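Local coordinates for protein ribosomal RNA small subunit methyltransferase Nep1 (Archaeoglobus fulgidus, PDB 3O7B) that probably methylates N1 of a pseudouridine in small-subunit ribosomal RNA during ribosome biogenesis, with S-adenosyl-L-methionine as methyl donor, at residues F32-L37 against G199-E204; G114-V119 against K156-R161; L170-K175 against V191-F196. All coordinates share one frame; numbering follows the deposited sequence.

How the interactions relate
All three contacts sit on one mixed sheet of the SPOUT methyltransferase fold. Strand 28-35, which carries 32-37, is central: it runs beside strand 189-194 of interaction 3 and, on its other side, strand 105-111, beyond which lies strand 116-119 of interaction 2. Centres lie about 9 Å apart for interactions 1 and 3, about 13 Å for 1 and 2, and about 17 Å for 2 and 3. L33 ties them together, its backbone bonding to I193 and A195 and its CD2 packing on L160. Along the chain, interaction 2 precedes interaction 3, and both fall between the segments of interaction 1. Interactions 1 and 3 line the cofactor pocket; interaction 2 lies on the sheet's antiparallel side.

Interaction 1: F32-L37 against G199-E204; sequences FLEASL and GDFFEE. With SAH (S-adenosyl-L-homocysteine), chain C.
With CG turned away from its own carbonyl carbon (chi1 -67°) and the chain extended beyond it, E34 sends its carboxylate from strand 28-35 to the backbone of F202. In this SPOUT-type, class IV-like methyltransferase fold, F202 is the N-cap residue of helix 203-209, which follows a cofactor-binding loop. E34 OE2 takes the N-H of F202 on its syn lone pair, with F202 N 2.7 Å from E34 OE2 and a somewhat bent N-H...O angle of 146°. T205 OG1, in the first turn of the helix, is bonded to the same oxygen, while OE1 forms a salt bridge with K83. A negative group held at a helix N-terminus in this way is likely to be stabilised by the helix dipole as well as by the lysine.

Two phenylalanines border the carboxylate differently. The F201 ring offers its edge, E34 OE2 lying in its plane near CD1. The F202 ring runs at 30° to the carboxylate plane, its CD2 3.5 Å from E34 CD, and also makes a cation-pi contact with K83. F201 reaches on to strand 28-35, where the L33 side chain crosses it at about a right angle and L33 CD1 comes within 3.8 Å of F201 CE1. The far end of the same ring borders S-adenosylhomocysteine, F201 CZ being 3.5 Å from ribose O3'. At the start of the loop, G199 has backbone angles that would jam a CB against the preceding carbonyl, and G199 O accepts a 2.8 Å bond from the cofactor's amino N.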
loop_
_atom_site.group_PDB
_atom_site.type_symbol
_atom_site.label_atom_id
_atom_site.label_comp_id
_atom_site.label_asym_id
_atom_site.label_seq_id
_atom_site.Cartn_x
_atom_site.Cartn_y
_atom_site.Cartn_z
ATOM N N PHE A 32 13.417 6.329 -3.823
ATOM C CA PHE A 32 12.180 6.903 -4.323
ATOM C C PHE A 32 12.416 8.345 -4.666
ATOM O O PHE A 32 12.912 9.112 -3.834
ATOM C CB PHE A 32 11.042 6.700 -3.316
ATOM C CG PHE A 32 10.708 5.244 -3.118
ATOM C CD1 PHE A 32 10.061 4.534 -4.123
ATOM C CD2 PHE A 32 11.090 4.571 -1.951
ATOM C CE1 PHE A 32 9.806 3.163 -3.989
ATOM C CE2 PHE A 32 10.813 3.193 -1.803
ATOM C CZ PHE A 32 10.166 2.505 -2.827
ATOM N N LEU A 33 12.102 8.689 -5.907
ATOM C CA LEU A 33 12.426 10.017 -6.463
ATOM C C LEU A 33 11.266 10.967 -6.460
ATOM O O LEU A 33 10.117 10.591 -6.768
ATOM C CB LEU A 33 12.929 9.870 -7.899
ATOM C CG LEU A 33 14.232 9.124 -8.100
ATOM C CD1 LEU A 33 14.523 9.078 -9.594
ATOM C CD2 LEU A 33 15.406 9.794 -7.343
ATOM N N GLU A 34 11.554 12.228 -6.138
ATOM C CA GLU A 34 10.555 13.293 -6.163
ATOM C C GLU A 34 9.315 12.894 -5.360
ATOM O O GLU A 34 8.169 13.141 -5.770
ATOM C CB GLU A 34 10.200 13.689 -7.605
ATOM C CG GLU A 34 11.369 14.359 -8.332
ATOM C CD GLU A 34 11.028 14.768 -9.736
ATOM O OE1 GLU A 34 9.825 14.897 -10.050
ATOM O OE2 GLU A 34 11.985 14.978 -10.517
ATOM N N ALA A 35 9.556 12.302 -4.191
ATOM C CA ALA A 35 8.425 11.898 -3.347
ATOM C C ALA A 35 7.630 13.113 -2.924
ATOM O O ALA A 35 8.178 14.184 -2.598
ATOM C CB ALA A 35 8.890 11.112 -2.153
ATOM N N SER A 36 6.314 12.947 -2.934
ATOM C CA SER A 36 5.364 14.018 -2.721
ATOM C C SER A 36 5.181 14.221 -1.219
ATOM O O SER A 36 4.113 13.934 -0.639
ATOM C CB SER A 36 4.056 13.631 -3.419
ATOM O OG SER A 36 3.166 14.721 -3.512
ATOM N N LEU A 37 6.247 14.713 -0.590
ATOM C CA LEU A 37 6.372 14.764 0.852
ATOM C C LEU A 37 6.960 16.117 1.236
ATOM O O LEU A 37 8.144 16.387 0.999
ATOM C CB LEU A 37 7.291 13.627 1.263
ATOM C CG LEU A 37 7.362 13.036 2.643
ATOM C CD1 LEU A 37 6.051 12.336 2.960
ATOM C CD2 LEU A 37 8.498 12.050 2.631
ATOM N N GLY A 199 2.982 13.920 -14.155
ATOM C CA GLY A 199 4.101 14.662 -14.734
ATOM C C GLY A 199 5.327 13.803 -14.963
ATOM O O GLY A 199 5.299 12.585 -14.827
ATOM N N ASP A 200 6.417 14.465 -15.338
ATOM C CA ASP A 200 7.679 13.797 -15.642
ATOM C C ASP A 200 8.715 14.257 -14.636
ATOM O O ASP A 200 8.512 15.261 -13.975
ATOM C CB ASP A 200 8.147 14.187 -17.044
ATOM C CG ASP A 200 7.217 13.683 -18.121
ATOM O OD1 ASP A 200 6.414 14.494 -18.632
ATOM O OD2 ASP A 200 7.276 12.474 -18.436
ATOM N N PHE A 201 9.826 13.535 -14.534
ATOM C CA PHE A 201 10.912 13.952 -13.648
ATOM C C PHE A 201 11.392 15.358 -13.980
ATOM O O PHE A 201 11.461 15.733 -15.154
ATOM C CB PHE A 201 12.097 13.004 -13.760
ATOM C CG PHE A 201 11.803 11.609 -13.278
ATOM C CD1 PHE A 201 11.695 11.345 -11.920
ATOM C CD2 PHE A 201 11.663 10.564 -14.177
ATOM C CE1 PHE A 201 11.427 10.049 -11.476
ATOM C CE2 PHE A 201 11.394 9.261 -13.733
ATOM C CZ PHE A 201 11.285 9.016 -12.375
ATOM N N PHE A 202 11.715 16.135 -12.956
ATOM C CA PHE A 202 12.440 17.395 -13.165
ATOM C C PHE A 202 13.756 17.113 -13.874
ATOM O O PHE A 202 14.428 16.107 -13.629
ATOM C CB PHE A 202 12.764 18.058 -11.831
ATOM C CG PHE A 202 11.556 18.552 -11.069
ATOM C CD1 PHE A 202 10.599 19.379 -11.674
ATOM C CD2 PHE A 202 11.403 18.224 -9.715
ATOM C CE1 PHE A 202 9.492 19.843 -10.951
ATOM C CE2 PHE A 202 10.306 18.684 -8.984
ATOM C CZ PHE A 202 9.345 19.497 -9.601
ATOM N N GLU A 203 14.158 18.034 -14.746
ATOM C CA GLU A 203 15.465 17.918 -15.382
ATOM C C GLU A 203 16.594 17.864 -14.349
ATOM O O GLU A 203 17.554 17.096 -14.523
ATOM C CB GLU A 203 15.689 19.049 -16.394
ATOM C CG GLU A 203 14.903 18.887 -17.692
ATOM C CD GLU A 203 15.147 17.546 -18.396
ATOM O OE1 GLU A 203 16.301 17.047 -18.399
ATOM O OE2 GLU A 203 14.172 16.991 -18.956
ATOM N N GLU A 204 16.471 18.648 -13.276
ATOM C CA GLU A 204 17.463 18.634 -12.202
ATOM C C GLU A 204 17.655 17.237 -11.605
ATOM O O GLU A 204 18.778 16.811 -11.364
ATOM C CB GLU A 204 17.123 19.640 -11.096
ATOM C CG GLU A 204 18.139 19.622 -9.951
ATOM C CD GLU A 204 17.968 20.752 -8.947
ATOM O OE1 GLU A 204 17.019 21.561 -9.076
ATOM O OE2 GLU A 204 18.801 20.823 -8.018
HETATM N N SAH C . 5.478 9.854 -15.289
HETATM C CA SAH C . 4.210 9.236 -14.803
HETATM C CB SAH C . 3.909 9.730 -13.394
HETATM C CG SAH C . 4.655 8.953 -12.312
HETATM S SD SAH C . 4.296 7.170 -12.340
HETATM C C SAH C . 3.037 9.517 -15.736
HETATM O O SAH C . 3.216 10.095 -16.811
HETATM C "C5'" SAH C . 5.344 6.523 -11.009
HETATM C "C4'" SAH C . 6.705 5.945 -11.383
HETATM O "O4'" SAH C . 6.600 4.619 -11.867
HETATM C "C3'" SAH C . 7.428 6.675 -12.499
HETATM O "O3'" SAH C . 8.024 7.865 -12.044
HETATM C "C2'" SAH C . 8.428 5.635 -12.931
HETATM O "O2'" SAH C . 9.534 5.593 -12.025
HETATM C "C1'" SAH C . 7.648 4.342 -12.782
HETATM N N9 SAH C . 7.007 3.819 -14.018
HETATM C C8 SAH C . 5.731 4.072 -14.471
HETATM N N7 SAH C . 5.533 3.362 -15.613
HETATM C C5 SAH C . 6.646 2.644 -15.870
HETATM C C6 SAH C . 6.992 1.766 -16.890
HETATM N N6 SAH C . 6.133 1.474 -17.881
HETATM N N1 SAH C . 8.231 1.171 -16.882
HETATM C C2 SAH C . 9.144 1.461 -15.884
HETATM N N3 SAH C . 8.797 2.339 -14.882
HETATM C C4 SAH C . 7.582 2.929 -14.877
#

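Interaction 2: G114-V119 against K156-R161; sequences GEIIWV and KDVGLR
I116 and K156 meet where the end of strand 150-156 reaches the start of strand 116-119, on the antiparallel side of the mixed sheet of this SPOUT methyltransferase; the chain after K156 then turns past I116 into helix 160-163. The direct polar link is a single backbone bond from K156 N to I116 O, 2.8 Å long and nearly straight at 167°.

Van der Waals packing centres on I116. This residue turns CG1 away from its carbonyl carbon, to the side of its backbone N (chi1 -63°), which brings I116 CG1 to 3.5 Å from V158 O in the turn. Beyond it, I116 CD1 rests at the start of the helix, 3.7 Å from L160 N, and forms an apolar pair with L160 CB at 4.3 Å. L160 itself continues the packing onto V31 and L33 of strand 28-35 and onto helix 203-209. Two residues along strand 116-119, W118 runs beside K156 of the neighbouring strand, the two side chains pointing the same way: the lysine bends at chi2, bringing K156 CE to 3.6 Å from W118 CB, while the indole meets Y108.

Three waters complete the contact. One accepts from I116 N at 2.9 Å and donates to K156 O at 2.7 Å. The other two share G114 O as acceptor; one also donates to V158 O, and the other accepts from the opening helical N-H, 3.0 Å from L160 N.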
loop_
_atom_site.group_PDB
_atom_site.type_symbol
_atom_site.label_atom_id
_atom_site.label_comp_id
_atom_site.label_asym_id
_atom_site.label_seq_id
_atom_site.Cartn_x
_atom_site.Cartn_y
_atom_site.Cartn_z
ATOM N N GLY A 114 14.034 18.237 -3.083
ATOM C CA GLY A 114 15.439 17.838 -3.161
ATOM C C GLY A 114 16.083 17.335 -1.882
ATOM O O GLY A 114 17.296 17.068 -1.847
ATOM N N GLU A 115 15.283 17.185 -0.825
ATOM C CA GLU A 115 15.805 16.674 0.439
ATOM C C GLU A 115 16.026 15.167 0.333
ATOM O O GLU A 115 15.327 14.492 -0.434
ATOM C CB GLU A 115 14.842 16.963 1.583
ATOM C CG GLU A 115 14.574 18.429 1.788
ATOM C CD GLU A 115 13.146 18.692 2.184
ATOM O OE1 GLU A 115 12.218 18.181 1.497
ATOM O OE2 GLU A 115 12.940 19.418 3.178
ATOM N N ILE A 116 16.987 14.653 1.090
ATOM C CA ILE A 116 17.341 13.252 1.095
ATOM C C ILE A 116 17.035 12.686 2.487
ATOM O O ILE A 116 17.568 13.177 3.487
ATOM C CB ILE A 116 18.846 13.043 0.736
ATOM C CG1 ILE A 116 19.155 13.520 -0.703
ATOM C CG2 ILE A 116 19.248 11.603 0.908
ATOM C CD1 ILE A 116 18.337 12.823 -1.787
ATOM N N ILE A 117 16.171 11.675 2.538
ATOM C CA ILE A 117 15.848 10.976 3.774
ATOM C C ILE A 117 16.366 9.554 3.688
ATOM O O ILE A 117 16.104 8.825 2.719
ATOM C CB ILE A 117 14.317 10.964 3.996
ATOM C CG1 ILE A 117 13.759 12.379 4.094
ATOM C CG2 ILE A 117 13.947 10.088 5.205
ATOM C CD1 ILE A 117 12.253 12.483 3.837
ATOM N N TRP A 118 17.128 9.150 4.695
ATOM C CA TRP A 118 17.597 7.789 4.799
ATOM C C TRP A 118 16.653 7.031 5.746
ATOM O O TRP A 118 16.320 7.553 6.821
ATOM C CB TRP A 118 19.034 7.779 5.348
ATOM C CG TRP A 118 19.568 6.413 5.636
ATOM C CD1 TRP A 118 20.033 5.512 4.732
ATOM C CD2 TRP A 118 19.714 5.796 6.927
ATOM N NE1 TRP A 118 20.441 4.365 5.366
ATOM C CE2 TRP A 118 20.261 4.516 6.717
ATOM C CE3 TRP A 118 19.423 6.201 8.235
ATOM C CZ2 TRP A 118 20.544 3.630 7.766
ATOM C CZ3 TRP A 118 19.686 5.306 9.285
ATOM C CH2 TRP A 118 20.249 4.044 9.038
ATOM N N VAL A 119 16.234 5.837 5.333
ATOM C CA VAL A 119 15.377 4.964 6.140
ATOM C C VAL A 119 16.151 3.694 6.458
ATOM O O VAL A 119 16.474 2.925 5.562
ATOM C CB VAL A 119 14.039 4.620 5.404
ATOM C CG1 VAL A 119 13.131 3.801 6.315
ATOM C CG2 VAL A 119 13.311 5.887 4.960
ATOM N N LYS A 156 19.581 13.587 5.450
ATOM C CA LYS A 156 21.030 13.638 5.257
ATOM C C LYS A 156 21.423 14.928 4.546
ATOM O O LYS A 156 20.733 15.354 3.611
ATOM C CB LYS A 156 21.525 12.436 4.453
ATOM C CG LYS A 156 21.221 11.076 5.077
ATOM C CD LYS A 156 21.878 10.872 6.439
ATOM C CE LYS A 156 21.942 9.387 6.760
ATOM N NZ LYS A 156 22.727 9.096 7.993
ATOM N N ASP A 157 22.547 15.529 4.958
ATOM C CA ASP A 157 22.995 16.802 4.372
ATOM C C ASP A 157 23.809 16.560 3.104
ATOM O O ASP A 157 24.968 16.992 2.969
ATOM C CB ASP A 157 23.807 17.629 5.379
ATOM C CG ASP A 157 23.975 19.087 4.948
ATOM O OD1 ASP A 157 23.261 19.550 4.025
ATOM O OD2 ASP A 157 24.823 19.780 5.558
ATOM N N VAL A 158 23.200 15.831 2.181
ATOM C CA VAL A 158 23.794 15.526 0.886
ATOM C C VAL A 158 22.708 15.668 -0.172
ATOM O O VAL A 158 21.543 15.932 0.143
ATOM C CB VAL A 158 24.397 14.113 0.833
ATOM C CG1 VAL A 158 25.431 13.911 1.934
ATOM C CG2 VAL A 158 23.288 13.019 0.902
ATOM N N GLY A 159 23.090 15.501 -1.431
ATOM C CA GLY A 159 22.141 15.556 -2.522
ATOM C C GLY A 159 21.948 14.191 -3.134
ATOM O O GLY A 159 22.634 13.225 -2.802
ATOM N N LEU A 160 21.003 14.142 -4.066
ATOM C CA LEU A 160 20.732 12.939 -4.810
ATOM C C LEU A 160 21.992 12.359 -5.455
ATOM O O LEU A 160 22.205 11.160 -5.452
ATOM C CB LEU A 160 19.635 13.205 -5.834
ATOM C CG LEU A 160 19.233 12.028 -6.716
ATOM C CD1 LEU A 160 18.799 10.802 -5.873
ATOM C CD2 LEU A 160 18.128 12.482 -7.603
ATOM N N ARG A 161 22.859 13.238 -5.980
ATOM C CA ARG A 161 24.077 12.769 -6.648
ATOM C C ARG A 161 24.969 11.950 -5.709
ATOM O O ARG A 161 25.694 11.054 -6.120
ATOM C CB ARG A 161 24.867 13.956 -7.225
ATOM C CG ARG A 161 25.400 14.936 -6.163
ATOM C CD ARG A 161 26.288 16.027 -6.774
ATOM N NE ARG A 161 25.539 16.902 -7.660
ATOM C CZ ARG A 161 26.053 17.970 -8.266
ATOM N NH1 ARG A 161 27.319 18.305 -8.059
ATOM N NH2 ARG A 161 25.294 18.705 -9.065
HETATM O O HOH W 1 19.007 16.403 -3.953
HETATM O O HOH W 2 19.643 17.776 0.202
HETATM O O HOH W 3 18.553 16.608 2.619
#

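Interaction 3: L170-K175 against V191-F196; sequences LLFREK and VCIGAF. With SAH (S-adenosyl-L-homocysteine), chain C.
F172 leans across from the end of strand 168-172 and fits one side of its ring into the dip between V191 and I193 on the parallel strand 189-194. F172 CE2 approaches V191 CG1 obliquely at 3.8 Å, and F172 CD2 meets I193 CG1 at 4.3 Å, while C192 O sits in the ring plane at the edge facing that dip. The strands belong to a beta-alpha-beta unit through helix 181-184, in the cofactor-binding region of the SPOUT fold. V231 of helix 224-239 packs on both F172 and V191.

On the other face of the sheet, L171 holds CG anti to its backbone N (chi1 179°), which swings CD1 over the neighbouring strand to 4.0 Å from C192 CB. L33, L206 and L209 close round this leucine.

The backbones are laced by C192 N to L170 O at 2.9 Å and by a nearly straight bond (177°) from F172 N to C192 O. At the C-terminal ends of the two strands a ribose hydroxyl bridges them: SAH O2' donates to F172 O at 2.6 Å and accepts from G194 N at 2.9 Å. G194 leaves room for the sugar, since a CB there would collide with O3'. F196 forms a wall beyond it, F196 CE1 lying 3.8 Å from SAH CG and its CZ near O3'. The same ring makes a cation-pi contact with K83 and meets F201 edge-to-face. A serine here would probably leave the homocysteine chain without this apolar wall and K83 without one of its aromatic partners.

O2' gives one hydrogen bond to a backbone group and receives another, which is consistent with recognition of the ribose hydroxyl by the main chain rather than by side-chain charge.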
loop_
_atom_site.group_PDB
_atom_site.type_symbol
_atom_site.label_atom_id
_atom_site.label_comp_id
_atom_site.label_asym_id
_atom_site.label_seq_id
_atom_site.Cartn_x
_atom_site.Cartn_y
_atom_site.Cartn_z
ATOM N N LEU A 170 19.667 2.580 -11.996
ATOM C CA LEU A 170 18.630 2.053 -12.880
ATOM C C LEU A 170 17.400 2.909 -12.682
ATOM O O LEU A 170 16.802 2.888 -11.594
ATOM C CB LEU A 170 18.352 0.589 -12.538
ATOM C CG LEU A 170 19.539 -0.359 -12.477
ATOM C CD1 LEU A 170 19.080 -1.737 -12.005
ATOM C CD2 LEU A 170 20.229 -0.472 -13.861
ATOM N N LEU A 171 17.057 3.728 -13.671
ATOM C CA LEU A 171 15.915 4.623 -13.583
ATOM C C LEU A 171 14.746 3.972 -14.296
ATOM O O LEU A 171 14.796 3.708 -15.502
ATOM C CB LEU A 171 16.209 5.989 -14.223
ATOM C CG LEU A 171 15.060 6.985 -14.203
ATOM C CD1 LEU A 171 14.684 7.363 -12.753
ATOM C CD2 LEU A 171 15.390 8.238 -15.013
ATOM N N PHE A 172 13.693 3.686 -13.546
ATOM C CA PHE A 172 12.519 3.069 -14.143
ATOM C C PHE A 172 11.622 4.145 -14.728
ATOM O O PHE A 172 11.171 5.047 -14.029
ATOM C CB PHE A 172 11.847 2.141 -13.112
ATOM C CG PHE A 172 12.631 0.881 -12.902
ATOM C CD1 PHE A 172 12.386 -0.256 -13.688
ATOM C CD2 PHE A 172 13.693 0.840 -12.006
ATOM C CE1 PHE A 172 13.168 -1.401 -13.565
ATOM C CE2 PHE A 172 14.476 -0.304 -11.870
ATOM C CZ PHE A 172 14.215 -1.430 -12.659
ATOM N N ARG A 173 11.443 4.092 -16.053
ATOM C CA ARG A 173 10.524 4.993 -16.754
ATOM C C ARG A 173 9.964 4.257 -17.957
ATOM O O ARG A 173 10.648 3.429 -18.560
ATOM C CB ARG A 173 11.172 6.285 -17.290
ATOM C CG ARG A 173 12.600 6.565 -16.965
ATOM C CD ARG A 173 13.141 7.660 -17.910
ATOM N NE ARG A 173 12.386 8.908 -17.844
ATOM C CZ ARG A 173 12.845 10.092 -18.255
ATOM N NH1 ARG A 173 14.064 10.207 -18.772
ATOM N NH2 ARG A 173 12.087 11.168 -18.138
ATOM N N GLU A 174 8.732 4.609 -18.308
ATOM C CA GLU A 174 8.031 4.024 -19.440
ATOM C C GLU A 174 8.827 4.103 -20.744
ATOM O O GLU A 174 8.842 3.141 -21.505
ATOM C CB GLU A 174 6.669 4.689 -19.604
ATOM C CG GLU A 174 5.825 4.092 -20.726
ATOM C CD GLU A 174 4.494 4.784 -20.886
ATOM O OE1 GLU A 174 4.151 5.632 -20.030
ATOM O OE2 GLU A 174 3.788 4.478 -21.877
ATOM N N LYS A 175 9.511 5.223 -20.974
ATOM C CA LYS A 175 10.239 5.439 -22.238
ATOM C C LYS A 175 11.594 4.726 -22.309
ATOM O O LYS A 175 12.301 4.812 -23.321
ATOM C CB LYS A 175 10.415 6.939 -22.518
ATOM C CG LYS A 175 11.294 7.672 -21.504
ATOM C CD LYS A 175 11.898 8.951 -22.070
ATOM C CE LYS A 175 13.172 8.642 -22.847
ATOM N NZ LYS A 175 14.144 9.764 -22.801
ATOM N N VAL A 191 18.206 1.374 -7.528
ATOM C CA VAL A 191 16.912 1.248 -8.192
ATOM C C VAL A 191 16.128 2.506 -7.904
ATOM O O VAL A 191 15.844 2.783 -6.739
ATOM C CB VAL A 191 16.126 0.039 -7.642
ATOM C CG1 VAL A 191 14.668 0.099 -8.091
ATOM C CG2 VAL A 191 16.779 -1.251 -8.059
ATOM N N CYS A 192 15.793 3.282 -8.938
ATOM C CA CYS A 192 15.179 4.587 -8.782
ATOM C C CYS A 192 13.790 4.603 -9.399
ATOM O O CYS A 192 13.616 4.324 -10.604
ATOM C CB CYS A 192 16.062 5.678 -9.422
ATOM S SG CYS A 192 17.675 5.870 -8.613
ATOM N N ILE A 193 12.805 4.861 -8.541
ATOM C CA ILE A 193 11.403 4.832 -8.933
ATOM C C ILE A 193 10.736 6.124 -8.481
ATOM O O ILE A 193 10.862 6.528 -7.308
ATOM C CB ILE A 193 10.690 3.606 -8.274
ATOM C CG1 ILE A 193 11.354 2.289 -8.719
ATOM C CG2 ILE A 193 9.176 3.618 -8.555
ATOM C CD1 ILE A 193 11.004 1.029 -7.872
ATOM N N GLY A 194 10.018 6.788 -9.381
ATOM C CA GLY A 194 9.305 7.996 -9.000
ATOM C C GLY A 194 8.201 7.695 -7.996
ATOM O O GLY A 194 7.547 6.618 -8.089
ATOM N N ALA A 195 7.979 8.626 -7.076
ATOM C CA ALA A 195 6.933 8.484 -6.058
ATOM C C ALA A 195 5.997 9.693 -6.039
ATOM O O ALA A 195 5.653 10.212 -4.984
ATOM C CB ALA A 195 7.556 8.224 -4.667
ATOM N N PHE A 196 5.617 10.143 -7.230
ATOM C CA PHE A 196 4.724 11.290 -7.399
ATOM C C PHE A 196 3.640 10.851 -8.396
ATOM O O PHE A 196 3.844 9.916 -9.155
ATOM C CB PHE A 196 5.505 12.517 -7.925
ATOM C CG PHE A 196 6.311 12.238 -9.160
ATOM C CD1 PHE A 196 5.765 12.433 -10.429
ATOM C CD2 PHE A 196 7.604 11.725 -9.070
ATOM C CE1 PHE A 196 6.518 12.152 -11.578
ATOM C CE2 PHE A 196 8.354 11.440 -10.212
ATOM C CZ PHE A 196 7.810 11.644 -11.470
HETATM N N SAH C . 5.478 9.854 -15.289
HETATM C CA SAH C . 4.210 9.236 -14.803
HETATM C CB SAH C . 3.909 9.730 -13.394
HETATM C CG SAH C . 4.655 8.953 -12.312
HETATM S SD SAH C . 4.296 7.170 -12.340
HETATM C C SAH C . 3.037 9.517 -15.736
HETATM O O SAH C . 3.216 10.095 -16.811
HETATM C "C5'" SAH C . 5.344 6.523 -11.009
HETATM C "C4'" SAH C . 6.705 5.945 -11.383
HETATM O "O4'" SAH C . 6.600 4.619 -11.867
HETATM C "C3'" SAH C . 7.428 6.675 -12.499
HETATM O "O3'" SAH C . 8.024 7.865 -12.044
HETATM C "C2'" SAH C . 8.428 5.635 -12.931
HETATM O "O2'" SAH C . 9.534 5.593 -12.025
HETATM C "C1'" SAH C . 7.648 4.342 -12.782
HETATM N N9 SAH C . 7.007 3.819 -14.018
HETATM C C8 SAH C . 5.731 4.072 -14.471
HETATM N N7 SAH C . 5.533 3.362 -15.613
HETATM C C5 SAH C . 6.646 2.644 -15.870
HETATM C C6 SAH C . 6.992 1.766 -16.890
HETATM N N6 SAH C . 6.133 1.474 -17.881
HETATM N N1 SAH C . 8.231 1.171 -16.882
HETATM C C2 SAH C . 9.144 1.461 -15.884
HETATM N N3 SAH C . 8.797 2.339 -14.882
HETATM C C4 SAH C . 7.582 2.929 -14.877
#